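Long-range contacts in chitin binding protein (Tectaria macrodonta, PDB 6IF7), which is an insecticidal, chitin-binding fern protein that carries copper and possibly acts as a lytic polysaccharide monooxygenase of family AA10: residues F106-V111 with F132-N137; P94-A99 with S144-G149; A102-F107 with Q166-P171. All blocks are in the same frame, centred on the assembly; numbering follows the deposited sequence.

Contact 1: F106-V111 with F132-N137; sequences FFEFYV and FINVTN. With NAG (2-acetamido-2-deoxy-beta-D-glucopyranose), chain B; NAG (2-acetamido-2-deoxy-beta-D-glucopyranose), chain C.
The ring of Phe-132 receives the CB of Phe-109 on its face, with that carbon 4.0 Å from the ring centroid. With its CG between the backbone N and the carbonyl carbon (chi1 67°), Phe-132 folds its ring back against 106-111, and CE1 pushes in between Phe-109 and Val-111, 4.0 Å from the CB of Val-111. Phe-109 also turns the edge of its own ring toward Phe-132 in an offset edge-to-face pair, planes at 75°. Ile-133 runs alongside Phe-109, its CB 3.9 Å from Phe-109 CD1 and its CD1 over the rim of that ring's face. Phe-107 N to Val-135 O, 2.8 Å, is one of the bonds that zip 105-111 and 133-136 into an antiparallel pair of strands, part of the immunoglobulin-like beta-sandwich of AA10 enzymes. Phe-107, Phe-109, Ile-133 and Val-135 line the inner face and fit against Ile-147 of strand 144-147. The outer face cradles an N-linked glycan in an Asn-X-Thr sequon: Asn-134 ND2 is bonded to C1 of the first NAG, and the Phe-106 ring forms a floor under the sugar, whose C5 lies over the centre of the ring, 3.7 Å above its plane. Asn-134 OD1 comes obliquely to the Phe-106 ring, 3.4 Å from CD1. Glu-108 rises beside Asn-134 and takes the sugar N2 on OE2 at 2.8 Å in a nearly straight bond (169°). Its OE1 is met from above the carboxylate plane by Tyr-110 OH, 2.6 Å away, a hydroxyl that also bonds Arg-55.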
loop_
_atom_site.group_PDB
_atom_site.type_symbol
_atom_site.label_atom_id
_atom_site.label_comp_id
_atom_site.label_asym_id
_atom_site.label_seq_id
_atom_site.Cartn_x
_atom_site.Cartn_y
_atom_site.Cartn_z
ATOM N N PHE A 106 9.567 -5.017 10.199
ATOM C CA PHE A 106 9.348 -6.036 9.167
ATOM C C PHE A 106 8.162 -5.680 8.298
ATOM O O PHE A 106 7.234 -4.997 8.741
ATOM C CB PHE A 106 9.168 -7.435 9.784
ATOM C CG PHE A 106 7.961 -7.584 10.680
ATOM C CD1 PHE A 106 6.712 -7.940 10.156
ATOM C CD2 PHE A 106 8.086 -7.462 12.061
ATOM C CE1 PHE A 106 5.617 -8.119 10.989
ATOM C CE2 PHE A 106 6.985 -7.650 12.904
ATOM C CZ PHE A 106 5.749 -7.972 12.367
ATOM N N PHE A 107 8.207 -6.167 7.070
ATOM C CA PHE A 107 7.202 -5.884 6.074
ATOM C C PHE A 107 6.443 -7.146 5.720
ATOM O O PHE A 107 7.052 -8.111 5.234
ATOM C CB PHE A 107 7.850 -5.360 4.789
ATOM C CG PHE A 107 8.594 -4.067 4.959
ATOM C CD1 PHE A 107 9.907 -4.052 5.417
ATOM C CD2 PHE A 107 7.991 -2.847 4.628
ATOM C CE1 PHE A 107 10.603 -2.847 5.554
ATOM C CE2 PHE A 107 8.679 -1.652 4.774
ATOM C CZ PHE A 107 9.981 -1.651 5.229
ATOM N N GLU A 108 5.122 -7.113 5.897
ATOM C CA GLU A 108 4.229 -8.161 5.400
ATOM C C GLU A 108 3.567 -7.704 4.096
ATOM O O GLU A 108 2.986 -6.621 4.049
ATOM C CB GLU A 108 3.149 -8.478 6.437
ATOM C CG GLU A 108 3.656 -9.030 7.762
ATOM C CD GLU A 108 2.558 -9.151 8.818
ATOM O OE1 GLU A 108 1.383 -8.782 8.510
ATOM O OE2 GLU A 108 2.876 -9.649 9.936
ATOM N N PHE A 109 3.672 -8.529 3.046
ATOM C CA PHE A 109 3.034 -8.286 1.739
ATOM C C PHE A 109 1.843 -9.216 1.544
ATOM O O PHE A 109 2.000 -10.433 1.524
ATOM C CB PHE A 109 3.993 -8.538 0.570
ATOM C CG PHE A 109 5.024 -7.483 0.369
ATOM C CD1 PHE A 109 5.948 -7.182 1.361
ATOM C CD2 PHE A 109 5.138 -6.835 -0.853
ATOM C CE1 PHE A 109 6.938 -6.243 1.157
ATOM C CE2 PHE A 109 6.119 -5.883 -1.058
ATOM C CZ PHE A 109 7.020 -5.584 -0.050
ATOM N N TYR A 110 0.665 -8.633 1.350
ATOM C CA TYR A 110 -0.541 -9.388 1.037
ATOM C C TYR A 110 -0.990 -9.010 -0.348
ATOM O O TYR A 110 -0.804 -7.861 -0.767
ATOM C CB TYR A 110 -1.664 -9.057 2.021
ATOM C CG TYR A 110 -1.334 -9.440 3.454
ATOM C CD1 TYR A 110 -0.583 -8.571 4.274
ATOM C CD2 TYR A 110 -1.742 -10.677 3.997
ATOM C CE1 TYR A 110 -0.270 -8.911 5.581
ATOM C CE2 TYR A 110 -1.438 -11.015 5.314
ATOM C CZ TYR A 110 -0.698 -10.128 6.102
ATOM O OH TYR A 110 -0.375 -10.420 7.404
ATOM N N VAL A 111 -1.590 -9.969 -1.048
ATOM C CA VAL A 111 -2.306 -9.703 -2.298
ATOM C C VAL A 111 -3.797 -10.029 -2.154
ATOM O O VAL A 111 -4.195 -10.911 -1.375
ATOM C CB VAL A 111 -1.706 -10.504 -3.486
ATOM C CG1 VAL A 111 -2.161 -11.964 -3.478
ATOM C CG2 VAL A 111 -2.058 -9.834 -4.802
ATOM N N PHE A 132 2.576 -13.121 1.143
ATOM C CA PHE A 132 3.479 -13.807 0.234
ATOM C C PHE A 132 4.932 -13.394 0.412
ATOM O O PHE A 132 5.825 -14.079 -0.104
ATOM C CB PHE A 132 3.049 -13.710 -1.239
ATOM C CG PHE A 132 3.129 -12.332 -1.830
ATOM C CD1 PHE A 132 2.079 -11.432 -1.678
ATOM C CD2 PHE A 132 4.216 -11.963 -2.610
ATOM C CE1 PHE A 132 2.117 -10.163 -2.266
ATOM C CE2 PHE A 132 4.270 -10.685 -3.183
ATOM C CZ PHE A 132 3.215 -9.792 -3.010
ATOM N N ILE A 133 5.164 -12.285 1.127
ATOM C CA ILE A 133 6.508 -11.948 1.614
ATOM C C ILE A 133 6.354 -11.442 3.041
ATOM O O ILE A 133 5.434 -10.652 3.333
ATOM C CB ILE A 133 7.202 -10.842 0.780
ATOM C CG1 ILE A 133 7.305 -11.246 -0.703
ATOM C CG2 ILE A 133 8.578 -10.514 1.351
ATOM C CD1 ILE A 133 7.699 -10.099 -1.625
ATOM N N ASN A 134 7.243 -11.920 3.918
ATOM C CA ASN A 134 7.438 -11.339 5.238
ATOM C C ASN A 134 8.936 -11.207 5.496
ATOM O O ASN A 134 9.659 -12.207 5.576
ATOM C CB ASN A 134 6.749 -12.206 6.283
ATOM C CG ASN A 134 6.759 -11.594 7.660
ATOM O OD1 ASN A 134 7.237 -10.472 7.890
ATOM N ND2 ASN A 134 6.197 -12.331 8.587
ATOM N N VAL A 135 9.409 -9.972 5.585
ATOM C CA VAL A 135 10.847 -9.711 5.626
ATOM C C VAL A 135 11.221 -8.672 6.697
ATOM O O VAL A 135 10.627 -7.597 6.781
ATOM C CB VAL A 135 11.382 -9.334 4.220
ATOM C CG1 VAL A 135 10.795 -8.025 3.717
ATOM C CG2 VAL A 135 12.906 -9.280 4.216
ATOM N N THR A 136 12.210 -9.019 7.511
ATOM C CA THR A 136 12.707 -8.151 8.586
ATOM C C THR A 136 13.945 -7.434 8.138
ATOM O O THR A 136 14.924 -8.089 7.743
ATOM C CB THR A 136 13.057 -8.965 9.839
ATOM O OG1 THR A 136 11.853 -9.503 10.378
ATOM C CG2 THR A 136 13.739 -8.091 10.906
ATOM N N ASN A 137 13.909 -6.102 8.234
ATOM C CA ASN A 137 15.069 -5.231 7.935
ATOM C C ASN A 137 15.788 -5.618 6.658
ATOM O O ASN A 137 16.966 -6.007 6.671
ATOM C CB ASN A 137 16.028 -5.180 9.137
ATOM C CG ASN A 137 15.366 -4.553 10.354
ATOM O OD1 ASN A 137 14.736 -3.492 10.260
ATOM N ND2 ASN A 137 15.452 -5.221 11.473
HETATM C C1 NAG B . 6.153 -11.830 9.962
HETATM C C2 NAG B . 5.088 -12.513 10.815
HETATM C C3 NAG B . 5.115 -11.900 12.186
HETATM C C4 NAG B . 6.483 -12.068 12.809
HETATM C C5 NAG B . 7.530 -11.412 11.926
HETATM C C6 NAG B . 8.917 -11.697 12.465
HETATM C C7 NAG B . 3.031 -13.301 9.785
HETATM C C8 NAG B . 1.677 -12.911 9.280
HETATM N N2 NAG B . 3.754 -12.315 10.267
HETATM O O3 NAG B . 4.129 -12.550 13.006
HETATM O O4 NAG B . 6.461 -11.469 14.104
HETATM O O5 NAG B . 7.429 -11.943 10.612
HETATM O O6 NAG B . 9.869 -11.119 11.571
HETATM O O7 NAG B . 3.430 -14.437 9.770
HETATM C C1 NAG C . 6.975 -12.311 15.134
HETATM C C2 NAG C . 7.136 -11.488 16.411
HETATM C C3 NAG C . 7.646 -12.361 17.544
HETATM C C4 NAG C . 6.840 -13.646 17.660
HETATM C C5 NAG C . 6.672 -14.345 16.317
HETATM C C6 NAG C . 5.857 -15.615 16.549
HETATM C C7 NAG C . 7.632 -9.080 16.451
HETATM C C8 NAG C . 8.684 -8.021 16.381
HETATM N N2 NAG C . 8.033 -10.352 16.256
HETATM O O3 NAG C . 7.464 -11.633 18.743
HETATM O O4 NAG C . 7.478 -14.545 18.561
HETATM O O5 NAG C . 6.089 -13.399 15.402
HETATM O O6 NAG C . 5.300 -16.073 15.339
HETATM O O7 NAG C . 6.483 -8.759 16.703
#

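Contact 2: P94-A99 with S144-G149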
loop_
_atom_site.group_PDB
_atom_site.type_symbol
_atom_site.label_atom_id
_atom_site.label_comp_id
_atom_site.label_asym_id
_atom_site.label_seq_id
_atom_site.Cartn_x
_atom_site.Cartn_y
_atom_site.Cartn_z
ATOM N N PRO A 94 11.408 -6.246 -8.886
ATOM C CA PRO A 94 12.162 -5.386 -7.960
ATOM C C PRO A 94 11.242 -4.570 -7.045
ATOM O O PRO A 94 10.946 -3.397 -7.330
ATOM C CB PRO A 94 13.004 -4.498 -8.894
ATOM C CG PRO A 94 12.242 -4.445 -10.163
ATOM C CD PRO A 94 11.392 -5.687 -10.260
ATOM N N PHE A 95 10.771 -5.206 -5.968
ATOM C CA PHE A 95 9.945 -4.511 -4.983
ATOM C C PHE A 95 10.789 -3.465 -4.238
ATOM O O PHE A 95 11.922 -3.760 -3.775
ATOM C CB PHE A 95 9.286 -5.441 -3.960
ATOM C CG PHE A 95 8.369 -6.474 -4.553
ATOM C CD1 PHE A 95 7.065 -6.148 -4.916
ATOM C CD2 PHE A 95 8.806 -7.799 -4.726
ATOM C CE1 PHE A 95 6.209 -7.104 -5.449
ATOM C CE2 PHE A 95 7.959 -8.758 -5.254
ATOM C CZ PHE A 95 6.667 -8.407 -5.616
ATOM N N ARG A 96 10.224 -2.254 -4.118
ATOM C CA ARG A 96 10.892 -1.147 -3.414
ATOM C C ARG A 96 9.912 -0.458 -2.495
ATOM O O ARG A 96 8.791 -0.205 -2.896
ATOM C CB ARG A 96 11.444 -0.129 -4.403
ATOM C CG ARG A 96 12.383 -0.702 -5.453
ATOM C CD ARG A 96 13.739 -1.042 -4.880
ATOM N NE ARG A 96 14.629 -1.567 -5.925
ATOM C CZ ARG A 96 14.869 -2.862 -6.198
ATOM N NH1 ARG A 96 14.310 -3.869 -5.505
ATOM N NH2 ARG A 96 15.715 -3.162 -7.178
ATOM N N TYR A 97 10.353 -0.175 -1.263
ATOM C CA TYR A 97 9.603 0.612 -0.267
ATOM C C TYR A 97 10.480 1.803 0.064
ATOM O O TYR A 97 11.563 1.644 0.669
ATOM C CB TYR A 97 9.335 -0.210 1.010
ATOM C CG TYR A 97 8.360 0.436 1.989
ATOM C CD1 TYR A 97 8.721 1.521 2.791
ATOM C CD2 TYR A 97 7.067 -0.050 2.109
ATOM C CE1 TYR A 97 7.815 2.096 3.653
ATOM C CE2 TYR A 97 6.165 0.516 2.976
ATOM C CZ TYR A 97 6.537 1.583 3.736
ATOM O OH TYR A 97 5.585 2.095 4.591
ATOM N N ILE A 98 10.018 2.987 -0.328
ATOM C CA ILE A 98 10.784 4.220 -0.106
ATOM C C ILE A 98 10.590 4.662 1.345
ATOM O O ILE A 98 9.450 4.770 1.844
ATOM C CB ILE A 98 10.467 5.373 -1.111
ATOM C CG1 ILE A 98 11.336 6.620 -0.801
ATOM C CG2 ILE A 98 8.996 5.781 -1.104
ATOM C CD1 ILE A 98 11.350 7.661 -1.908
ATOM N N ALA A 99 11.716 4.875 2.014
ATOM C CA ALA A 99 11.730 5.252 3.412
ATOM C C ALA A 99 12.383 6.629 3.524
ATOM O O ALA A 99 13.570 6.778 3.263
ATOM C CB ALA A 99 12.481 4.216 4.236
ATOM N N SER A 144 15.706 3.546 -0.385
ATOM C CA SER A 144 14.647 2.540 -0.531
ATOM C C SER A 144 15.075 1.139 -0.075
ATOM O O SER A 144 16.177 0.662 -0.383
ATOM C CB SER A 144 14.177 2.452 -1.970
ATOM O OG SER A 144 13.355 3.537 -2.271
ATOM N N TYR A 145 14.159 0.481 0.637
ATOM C CA TYR A 145 14.286 -0.927 0.952
ATOM C C TYR A 145 14.042 -1.744 -0.319
ATOM O O TYR A 145 13.066 -1.518 -1.016
ATOM C CB TYR A 145 13.283 -1.331 2.026
ATOM C CG TYR A 145 13.568 -0.805 3.411
ATOM C CD1 TYR A 145 14.651 -1.291 4.159
ATOM C CD2 TYR A 145 12.720 0.141 4.010
ATOM C CE1 TYR A 145 14.884 -0.843 5.452
ATOM C CE2 TYR A 145 12.947 0.600 5.302
ATOM C CZ TYR A 145 14.026 0.112 6.016
ATOM O OH TYR A 145 14.221 0.584 7.284
ATOM N N GLN A 146 14.969 -2.645 -0.624
ATOM C CA GLN A 146 14.853 -3.610 -1.716
ATOM C C GLN A 146 14.381 -4.936 -1.130
ATOM O O GLN A 146 14.977 -5.464 -0.195
ATOM C CB GLN A 146 16.216 -3.821 -2.400
ATOM C CG GLN A 146 16.876 -2.524 -2.828
ATOM C CD GLN A 146 17.954 -2.701 -3.861
ATOM O OE1 GLN A 146 18.615 -3.736 -3.933
ATOM N NE2 GLN A 146 18.155 -1.675 -4.664
ATOM N N ILE A 147 13.315 -5.476 -1.702
ATOM C CA ILE A 147 12.635 -6.658 -1.178
ATOM C C ILE A 147 12.475 -7.676 -2.321
ATOM O O ILE A 147 12.091 -7.318 -3.447
ATOM C CB ILE A 147 11.274 -6.235 -0.542
ATOM C CG1 ILE A 147 11.548 -5.397 0.736
ATOM C CG2 ILE A 147 10.361 -7.434 -0.265
ATOM C CD1 ILE A 147 10.361 -4.656 1.277
ATOM N N THR A 148 12.743 -8.940 -2.006
ATOM C CA THR A 148 12.626 -10.040 -2.972
ATOM C C THR A 148 11.574 -11.047 -2.529
ATOM O O THR A 148 11.482 -11.411 -1.341
ATOM C CB THR A 148 13.965 -10.776 -3.134
ATOM O OG1 THR A 148 14.474 -11.109 -1.832
ATOM C CG2 THR A 148 14.963 -9.905 -3.894
ATOM N N GLY A 149 10.778 -11.495 -3.489
ATOM C CA GLY A 149 9.799 -12.527 -3.247
ATOM C C GLY A 149 9.220 -13.028 -4.537
ATOM O O GLY A 149 9.423 -12.429 -5.596
HETATM O O HOH W 1 14.113 -6.662 -5.236
#
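In both Arg-96 and Gln-146 CG stands anti to the carbonyl carbon; a bend at chi2 (-74°) then carries the end of Arg-96 across to strand 144-147 and brings its guanidinium beside Gln-146, whose extended chain points in the same direction. The two flat ends stack with their planes 22° apart: Gln-146 NE2 lies 3.5 Å above the guanidinium plane, toward its rim, while CB of the glutamine lies over the same face, 3.6 Å from Arg-96 NH1. The carbonyl oxygen of Pro-94 lies over the opposite face of the guanidinium. NH1 also bonds Phe-95 O at 3.0 Å, approaching from above the carbonyl plane, and Ile-147 N reaches this oxygen from the opposite face, also at 3.0 Å. A water in the guanidinium plane completes the clasp, accepting from Arg-96 NH1 at 2.8 Å and donating to Ile-147 O at 2.8 Å. Arg-96 is therefore tied to both strands, which probably limits the turning of its end.

Beyond this clasp, Tyr-97 and Tyr-145 form an antiparallel hydrogen-bonded pair, linked in both directions by their backbones. The methyl of Ala-99 rests obliquely against the Tyr-145 ring, CB to CE2 3.8 Å. On the face shared with Arg-96, Ser-144 OG sits 3.6 Å from Ile-98 CB and is hydrogen-bonded to Glu-5. The Phe-95 ring presents its edge to the carbonyl oxygens of Ile-147 and Gly-149.

Strand 95-99 lies between strands 2-6 and 144-147 in an antiparallel sheet. The side carrying Phe-95, Tyr-97, Tyr-145 and Ile-147 packs inward, with Ile-147 touching Phe-107 and Phe-109 of strand 105-111 and Ile-133 and Val-135 of strand 133-136.

Contact 3: A102-F107 with Q166-P171. With CU (copper (II) ion), chain D; NAG (2-acetamido-2-deoxy-beta-D-glucopyranose), chain B; NAG (2-acetamido-2-deoxy-beta-D-glucopyranose), chain C; SO4 (sulfate ion), chain E.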
loop_
_atom_site.group_PDB
_atom_site.type_symbol
_atom_site.label_atom_id
_atom_site.label_comp_id
_atom_site.label_asym_id
_atom_site.label_seq_id
_atom_site.Cartn_x
_atom_site.Cartn_y
_atom_site.Cartn_z
ATOM N N ALA A 102 14.275 5.434 7.806
ATOM C CA ALA A 102 14.352 3.980 7.985
ATOM C C ALA A 102 14.007 3.632 9.426
ATOM O O ALA A 102 14.174 4.464 10.317
ATOM C CB ALA A 102 15.738 3.472 7.636
ATOM N N HIS A 103 13.502 2.419 9.645
ATOM C CA HIS A 103 13.206 1.931 10.999
ATOM C C HIS A 103 13.560 0.470 11.115
ATOM O O HIS A 103 13.645 -0.233 10.113
ATOM C CB HIS A 103 11.727 2.090 11.404
ATOM C CG HIS A 103 11.261 3.509 11.496
ATOM N ND1 HIS A 103 12.003 4.500 12.095
ATOM C CD2 HIS A 103 10.123 4.100 11.062
ATOM C CE1 HIS A 103 11.347 5.643 12.021
ATOM N NE2 HIS A 103 10.202 5.429 11.396
ATOM N N LEU A 104 13.739 0.029 12.362
ATOM C CA LEU A 104 13.777 -1.382 12.698
ATOM C C LEU A 104 12.354 -1.890 12.573
ATOM O O LEU A 104 11.468 -1.435 13.301
ATOM C CB LEU A 104 14.275 -1.607 14.122
ATOM C CG LEU A 104 15.713 -1.171 14.370
ATOM C CD1 LEU A 104 15.981 -1.061 15.873
ATOM C CD2 LEU A 104 16.670 -2.136 13.683
ATOM N N GLY A 105 12.132 -2.821 11.650
ATOM C CA GLY A 105 10.793 -3.388 11.466
ATOM C C GLY A 105 10.752 -4.458 10.394
ATOM O O GLY A 105 11.760 -4.772 9.768
ATOM N N PHE A 106 9.567 -5.017 10.199
ATOM C CA PHE A 106 9.348 -6.036 9.167
ATOM C C PHE A 106 8.162 -5.680 8.298
ATOM O O PHE A 106 7.234 -4.997 8.741
ATOM C CB PHE A 106 9.168 -7.435 9.784
ATOM C CG PHE A 106 7.961 -7.584 10.680
ATOM C CD1 PHE A 106 6.712 -7.940 10.156
ATOM C CD2 PHE A 106 8.086 -7.462 12.061
ATOM C CE1 PHE A 106 5.617 -8.119 10.989
ATOM C CE2 PHE A 106 6.985 -7.650 12.904
ATOM C CZ PHE A 106 5.749 -7.972 12.367
ATOM N N PHE A 107 8.207 -6.167 7.070
ATOM C CA PHE A 107 7.202 -5.884 6.074
ATOM C C PHE A 107 6.443 -7.146 5.720
ATOM O O PHE A 107 7.052 -8.111 5.234
ATOM C CB PHE A 107 7.850 -5.360 4.789
ATOM C CG PHE A 107 8.594 -4.067 4.959
ATOM C CD1 PHE A 107 9.907 -4.052 5.417
ATOM C CD2 PHE A 107 7.991 -2.847 4.628
ATOM C CE1 PHE A 107 10.603 -2.847 5.554
ATOM C CE2 PHE A 107 8.679 -1.652 4.774
ATOM C CZ PHE A 107 9.981 -1.651 5.229
ATOM N N GLN A 166 5.497 -3.178 10.195
ATOM C CA GLN A 166 5.433 -3.167 11.670
ATOM C C GLN A 166 6.847 -2.935 12.249
ATOM O O GLN A 166 7.777 -3.692 11.976
ATOM C CB GLN A 166 4.815 -4.485 12.185
ATOM C CG GLN A 166 4.693 -4.628 13.706
ATOM C CD GLN A 166 3.813 -3.565 14.377
ATOM O OE1 GLN A 166 2.590 -3.613 14.304
ATOM N NE2 GLN A 166 4.441 -2.619 15.054
ATOM N N ARG A 167 7.009 -1.871 13.029
ATOM C CA ARG A 167 8.280 -1.627 13.729
ATOM C C ARG A 167 8.498 -2.610 14.861
ATOM O O ARG A 167 7.535 -3.080 15.451
ATOM C CB ARG A 167 8.342 -0.205 14.277
ATOM C CG ARG A 167 8.563 0.786 13.166
ATOM C CD ARG A 167 8.478 2.191 13.666
ATOM N NE ARG A 167 9.564 2.496 14.584
ATOM C CZ ARG A 167 9.807 3.707 15.069
ATOM N NH1 ARG A 167 9.060 4.746 14.732
ATOM N NH2 ARG A 167 10.818 3.874 15.902
ATOM N N THR A 168 9.763 -2.916 15.131
ATOM C CA THR A 168 10.173 -3.838 16.220
ATOM C C THR A 168 10.656 -3.136 17.492
ATOM O O THR A 168 10.718 -3.766 18.554
ATOM C CB THR A 168 11.285 -4.782 15.748
ATOM O OG1 THR A 168 12.388 -4.015 15.257
ATOM C CG2 THR A 168 10.768 -5.681 14.641
ATOM N N ASP A 169 10.997 -1.854 17.378
ATOM C CA ASP A 169 11.378 -1.010 18.520
ATOM C C ASP A 169 10.224 -0.107 18.975
ATOM O O ASP A 169 10.419 0.797 19.784
ATOM C CB ASP A 169 12.568 -0.134 18.133
ATOM C CG ASP A 169 12.286 0.724 16.921
ATOM O OD1 ASP A 169 11.164 0.661 16.354
ATOM O OD2 ASP A 169 13.201 1.435 16.495
ATOM N N SER A 170 9.026 -0.355 18.456
ATOM C CA SER A 170 7.905 0.560 18.594
ATOM C C SER A 170 6.616 -0.144 18.178
ATOM O O SER A 170 6.647 -0.991 17.290
ATOM C CB SER A 170 8.122 1.744 17.660
ATOM O OG SER A 170 6.962 2.554 17.579
ATOM N N PRO A 171 5.480 0.230 18.789
ATOM C CA PRO A 171 4.184 -0.321 18.333
ATOM C C PRO A 171 3.687 0.275 17.011
ATOM O O PRO A 171 2.688 -0.211 16.466
ATOM C CB PRO A 171 3.216 0.066 19.464
ATOM C CG PRO A 171 3.826 1.282 20.087
ATOM C CD PRO A 171 5.310 1.256 19.838
HETATM CU CU CU D . 8.975 6.906 10.562
HETATM C C1 NAG B . 6.153 -11.830 9.962
HETATM C C2 NAG B . 5.088 -12.513 10.815
HETATM C C3 NAG B . 5.115 -11.900 12.186
HETATM C C4 NAG B . 6.483 -12.068 12.809
HETATM C C5 NAG B . 7.530 -11.412 11.926
HETATM C C6 NAG B . 8.917 -11.697 12.465
HETATM C C7 NAG B . 3.031 -13.301 9.785
HETATM C C8 NAG B . 1.677 -12.911 9.280
HETATM N N2 NAG B . 3.754 -12.315 10.267
HETATM O O3 NAG B . 4.129 -12.550 13.006
HETATM O O4 NAG B . 6.461 -11.469 14.104
HETATM O O5 NAG B . 7.429 -11.943 10.612
HETATM O O6 NAG B . 9.869 -11.119 11.571
HETATM O O7 NAG B . 3.430 -14.437 9.770
HETATM C C1 NAG C . 6.975 -12.311 15.134
HETATM C C2 NAG C . 7.136 -11.488 16.411
HETATM C C3 NAG C . 7.646 -12.361 17.544
HETATM C C4 NAG C . 6.840 -13.646 17.660
HETATM C C5 NAG C . 6.672 -14.345 16.317
HETATM C C6 NAG C . 5.857 -15.615 16.549
HETATM C C7 NAG C . 7.632 -9.080 16.451
HETATM C C8 NAG C . 8.684 -8.021 16.381
HETATM N N2 NAG C . 8.033 -10.352 16.256
HETATM O O3 NAG C . 7.464 -11.633 18.743
HETATM O O4 NAG C . 7.478 -14.545 18.561
HETATM O O5 NAG C . 6.089 -13.399 15.402
HETATM O O6 NAG C . 5.300 -16.073 15.339
HETATM O O7 NAG C . 6.483 -8.759 16.703
HETATM S S SO4 E . 10.756 7.766 15.552
HETATM O O1 SO4 E . 11.210 9.169 15.701
HETATM O O2 SO4 E . 9.784 7.456 16.638
HETATM O O3 SO4 E . 11.922 6.841 15.621
HETATM O O4 SO4 E . 10.110 7.622 14.228
HETATM O O HOH W 2 14.081 1.966 14.306
#
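The guanidinium of Arg-167 lies flat on the imidazole of His-103, a copper ligand, with centres 3.8 Å apart and planes at 11°. The ring's NE2 holds the copper at 2.1 Å, as part of a histidine brace with His-1. Arg-167 is kept in this pose side-on by Asp-169, whose OD1 takes NE at 3.0 Å on its syn side and NH2 from above the carboxylate plane; NH1 is salt-bridged to Glu-172. A sulfate, probably from the crystallisation liquor, accepts from NH2 through O3 at 3.2 Å and more weakly from NH1. With an alanine in place of Arg-167, the flat cover over His-103 would be lost and Asp-169 would probably be left without its charged mate.

Farther along, Leu-104 O accepts Thr-168 N at 2.9 Å, and Leu-104 CB meets Thr-168 OG1. At Gly-105 the two strands come close, its CA 3.8 Å from Arg-167 CA; a side chain there would run into Gln-166 O. Gln-166 CB covers the face of the Phe-106 ring turned away from the sugar, 3.9 Å from the centroid. Here strands 105-111 and 159-167 run antiparallel, with 133-136 bordering the former and 173-182 the latter.

Contacts 1 and 3 share Phe-106 and Phe-107 on strand 105-111, their centres about 12 Å apart, and both border the glycan. A probable hydrogen bond from Asn-137 N to Gly-105 O, 3.0 Å, joins them. Contact 2 belongs to the facing sheet, and its centre lies about 10 Å from that of contact 1, which is nested in the loop closed by contact 2; the sheets interlock where Phe-107 CZ meets Tyr-145 CD2 at 3.5 Å. Tyr-145 OH lies 3.1 Å from His-103 N in a probable hydrogen bond. The copper-bound His-103 of contact 3 is thus linked, through its backbone N, to contact 2, while the glycan occupies a separate outer surface.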